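Local coordinates for acetyltransferase, GNAT family (Colwellia psychrerythraea, PDB 3IWG), which belongs to the GNAT superfamily and probably transfers an acyl group, most likely acetyl from acetyl-coenzyme A, to an acceptor, at residues Tyr69-Gln72 / Pro73-Leu77; Val251-Gln254 / Lys255-His259. All coordinates share one frame; numbering follows the deposited sequence.

Contact 1: Tyr69-Gln72 / Pro73-Leu77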
# COMPACT_ATOMS: atom_id res chain seq x y z
N TYR A 69 -18.50 -17.93 -4.68
CA TYR A 69 -19.85 -18.23 -5.15
C TYR A 69 -20.73 -18.56 -3.95
O TYR A 69 -20.32 -19.27 -3.01
CB TYR A 69 -19.83 -19.41 -6.08
CG TYR A 69 -21.21 -19.88 -6.54
CD1 TYR A 69 -22.01 -20.72 -5.76
CD2 TYR A 69 -21.71 -19.48 -7.78
CE1 TYR A 69 -23.28 -21.13 -6.21
CE2 TYR A 69 -22.96 -19.87 -8.22
CZ TYR A 69 -23.73 -20.71 -7.45
OH TYR A 69 -24.93 -21.09 -7.95
N TYR A 70 -21.93 -18.01 -3.94
CA TYR A 70 -22.82 -18.23 -2.82
C TYR A 70 -24.25 -17.97 -3.26
O TYR A 70 -24.53 -16.94 -3.87
CB TYR A 70 -22.46 -17.32 -1.64
CG TYR A 70 -23.39 -17.47 -0.48
CD1 TYR A 70 -23.16 -18.44 0.47
CD2 TYR A 70 -24.52 -16.68 -0.36
CE1 TYR A 70 -24.00 -18.62 1.52
CE2 TYR A 70 -25.38 -16.84 0.71
CZ TYR A 70 -25.13 -17.83 1.65
OH TYR A 70 -25.97 -18.04 2.72
N LEU A 71 -25.14 -18.91 -2.93
CA LEU A 71 -26.61 -18.74 -3.02
C LEU A 71 -27.26 -19.00 -1.69
O LEU A 71 -26.88 -19.93 -0.98
CB LEU A 71 -27.20 -19.74 -4.01
CG LEU A 71 -27.75 -19.11 -5.27
CD1 LEU A 71 -28.33 -20.18 -6.17
CD2 LEU A 71 -28.80 -18.05 -4.96
N GLN A 72 -28.25 -18.21 -1.34
CA GLN A 72 -29.00 -18.52 -0.13
C GLN A 72 -29.35 -20.04 -0.08
O GLN A 72 -29.58 -20.71 -1.12
CB GLN A 72 -30.22 -17.64 0.03
CG GLN A 72 -29.89 -16.38 0.82
CD GLN A 72 -30.84 -15.26 0.53
OE1 GLN A 72 -31.86 -15.47 -0.13
NE2 GLN A 72 -30.51 -14.06 1.01
N PRO A 73 -29.28 -20.60 1.13
CA PRO A 73 -29.13 -22.06 1.29
C PRO A 73 -30.26 -22.87 0.71
O PRO A 73 -30.06 -24.03 0.35
CB PRO A 73 -29.04 -22.24 2.81
CG PRO A 73 -29.59 -20.95 3.41
CD PRO A 73 -29.28 -19.88 2.41
N GLU A 74 -31.43 -22.24 0.60
CA GLU A 74 -32.62 -22.91 0.13
C GLU A 74 -32.77 -23.07 -1.39
O GLU A 74 -33.86 -23.49 -1.87
CB GLU A 74 -33.88 -22.21 0.67
CG GLU A 74 -34.16 -20.83 0.09
CD GLU A 74 -33.59 -19.68 0.94
OE1 GLU A 74 -32.60 -19.89 1.69
OE2 GLU A 74 -34.15 -18.55 0.82
N PHE A 75 -31.70 -22.77 -2.16
CA PHE A 75 -31.77 -22.94 -3.63
C PHE A 75 -30.87 -24.05 -4.17
O PHE A 75 -30.44 -24.00 -5.32
CB PHE A 75 -31.49 -21.66 -4.41
CG PHE A 75 -32.23 -20.43 -3.92
CD1 PHE A 75 -32.04 -19.93 -2.65
CD2 PHE A 75 -33.05 -19.72 -4.78
CE1 PHE A 75 -32.67 -18.79 -2.24
CE2 PHE A 75 -33.70 -18.57 -4.36
CZ PHE A 75 -33.51 -18.11 -3.09
N GLN A 76 -30.63 -25.08 -3.37
CA GLN A 76 -30.06 -26.35 -3.88
C GLN A 76 -30.19 -26.51 -5.42
O GLN A 76 -29.18 -26.57 -6.13
CB GLN A 76 -30.73 -27.56 -3.15
CG GLN A 76 -30.19 -29.00 -3.50
CD GLN A 76 -28.67 -29.18 -3.30
OE1 GLN A 76 -28.10 -28.79 -2.28
NE2 GLN A 76 -28.02 -29.77 -4.29
N LEU A 77 -31.43 -26.60 -5.94
CA LEU A 77 -31.63 -27.12 -7.33
C LEU A 77 -31.32 -26.08 -8.38
O LEU A 77 -30.57 -26.30 -9.34
CB LEU A 77 -33.05 -27.64 -7.54
CG LEU A 77 -33.20 -29.14 -7.81
CD1 LEU A 77 -34.69 -29.47 -7.99
CD2 LEU A 77 -32.36 -29.61 -9.02
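Q72 and F75 close a turn at the point where the strand leading through L71 gives out. The backbone hydrogen bond from F75 N to Q72 O is 3.1 Å long and moderately bent, at 149° about the hydrogen, with the donor tilted out of the carbonyl plane. The two residues between them have the backbone torsions of a type I beta turn, with P73 at position i+1 and E74 at i+2.

The same carbonyl oxygen also meets the F75 ring at its edge: Q72 O is 3.0 Å from F75 CD1, close to the ring plane. F75 CG stands anti to the carbonyl carbon (chi1 -47°), a torsion that folds the ring back beside the glutamine, where F75 CE1 rests 3.5 Å from Q72 CB. L71 arrives from the strand, crossing F75 at about a right angle; its CD2 lies over one ring face, 4.3 Å above the plane and toward the rim, while L71 CD1 is 3.9 Å from F75 CB.

Within the first GNAT-like half of the chain, the turn leads from strand 65-71 towards helix 76-87, in the beta-alpha-beta unit completed by the parallel strand 99-103. V55 of the adjacent strand 53-60 touches L71, Q72 and F75, and F5 adds to the apolar cluster around L71 and F75. The Q72 amide and E74 carboxylate lie side by side, pointing the same way, with planes 9° apart and E74 OE1 3.7 Å from Q72 CB. Y70, back on the strand, reaches P73 CD with its OH at 3.8 Å.

Contact 2: Val251-Gln254 / Lys255-His259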
# COMPACT_ATOMS: atom_id res chain seq x y z
N VAL A 251 8.02 -26.68 -0.90
CA VAL A 251 8.41 -27.72 -0.01
C VAL A 251 9.11 -27.24 1.26
O VAL A 251 8.84 -27.78 2.35
CB VAL A 251 9.29 -28.74 -0.73
CG1 VAL A 251 9.87 -29.78 0.29
CG2 VAL A 251 8.45 -29.43 -1.83
N ALA A 252 10.01 -26.26 1.14
CA ALA A 252 10.69 -25.75 2.33
C ALA A 252 9.68 -25.11 3.30
O ALA A 252 9.73 -25.35 4.53
CB ALA A 252 11.77 -24.77 1.95
N ALA A 253 8.72 -24.37 2.76
CA ALA A 253 7.71 -23.73 3.58
C ALA A 253 6.89 -24.75 4.31
O ALA A 253 6.62 -24.59 5.50
CB ALA A 253 6.79 -22.80 2.75
N GLN A 254 6.47 -25.79 3.60
CA GLN A 254 5.58 -26.80 4.15
C GLN A 254 6.29 -27.49 5.29
O GLN A 254 5.72 -27.71 6.37
CB GLN A 254 5.15 -27.81 3.09
CG GLN A 254 4.21 -27.20 2.02
CD GLN A 254 4.01 -28.11 0.80
OE1 GLN A 254 3.97 -29.34 0.93
NE2 GLN A 254 3.83 -27.52 -0.36
N LYS A 255 7.57 -27.79 5.06
CA LYS A 255 8.38 -28.45 6.06
C LYS A 255 8.44 -27.53 7.30
O LYS A 255 8.15 -27.99 8.38
CB LYS A 255 9.77 -28.78 5.46
CG LYS A 255 10.71 -29.65 6.28
CD LYS A 255 12.21 -29.56 5.75
CE LYS A 255 13.02 -30.87 5.93
NZ LYS A 255 13.60 -31.18 7.31
N ALA A 256 8.76 -26.24 7.16
CA ALA A 256 8.90 -25.35 8.34
C ALA A 256 7.55 -25.18 9.06
O ALA A 256 7.45 -25.14 10.30
CB ALA A 256 9.43 -23.97 7.93
N ILE A 257 6.50 -25.08 8.27
CA ILE A 257 5.18 -24.87 8.84
C ILE A 257 4.81 -26.06 9.69
O ILE A 257 4.35 -25.88 10.81
CB ILE A 257 4.17 -24.60 7.78
CG1 ILE A 257 4.45 -23.22 7.18
CG2 ILE A 257 2.78 -24.63 8.35
CD1 ILE A 257 3.64 -22.90 5.94
N ALA A 258 5.10 -27.26 9.21
CA ALA A 258 4.64 -28.45 9.92
C ALA A 258 5.56 -28.65 11.13
O ALA A 258 5.11 -29.12 12.16
CB ALA A 258 4.64 -29.64 9.02
N HIS A 259 6.83 -28.26 11.02
CA HIS A 259 7.72 -28.31 12.18
C HIS A 259 7.33 -27.29 13.24
O HIS A 259 7.59 -27.50 14.42
CB HIS A 259 9.17 -28.05 11.80
CG HIS A 259 9.80 -29.12 10.97
ND1 HIS A 259 9.37 -30.44 11.00
CD2 HIS A 259 10.88 -29.09 10.15
CE1 HIS A 259 10.13 -31.16 10.19
NE2 HIS A 259 11.05 -30.36 9.66
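V251 O accepts the first of four consecutive main-chain bonds, from K255 N at 3.0 Å, that wind this stretch into a regular alpha helix. A256 N to A252 O (2.9 Å), I257 N to A253 O (2.8 Å) and A258 N to Q254 O (2.9 Å) follow the same i to i+4 rule, with angles at the hydrogen between 150° and 163°. Ahead of them, N250 OD1 accepts from A253 N, as an N-cap residue does.

Van der Waals packing of side chains centres on I257. Its CG1, set anti to its own carbonyl carbon (chi1 -70°), lies alongside the preceding turn, 3.1 Å from A253 O, and carries CD1 to a looser approach, 4.5 Å from A253 CB. This branched side chain covers part of the A253 carbonyl while it packs on C244 and T246 of strand 241-247, Y127 of strand 117-129 and L228 of helix 223-237.

Polar side-chain chemistry is represented by Q254, whose chain is extended beyond CG and whose NE2 donates to the carbonyl oxygens of E247 and S248.

Small alanines at 252, 253, 256 and 258 add little bulk. Cohesion between the two turns therefore comes mainly from backbone bonding, leaving I257 and Q254 to attach the helix to neighbouring strands and the loop before it.

Contact 1 closes long before contact 2 opens along the chain, and the two lie on opposite sides of its centre: their centres are 37 Å apart and their nearest atoms about 25 Å. Each belongs to a different GNAT-like half, 69-77 to the first and 251-259 to the second. One marks a strand-to-helix passage, the other a helix that leads into the final strand, 262-273. That strand inserts between 99-103, the parallel neighbour of strand 65-71 from contact 1, and 117-129, which pairs with 241-247 beneath contact 2. The contacts themselves share no strand, but neighbouring strands connect their surroundings, with 117-129 of the first half pairing on 241-247 of the second.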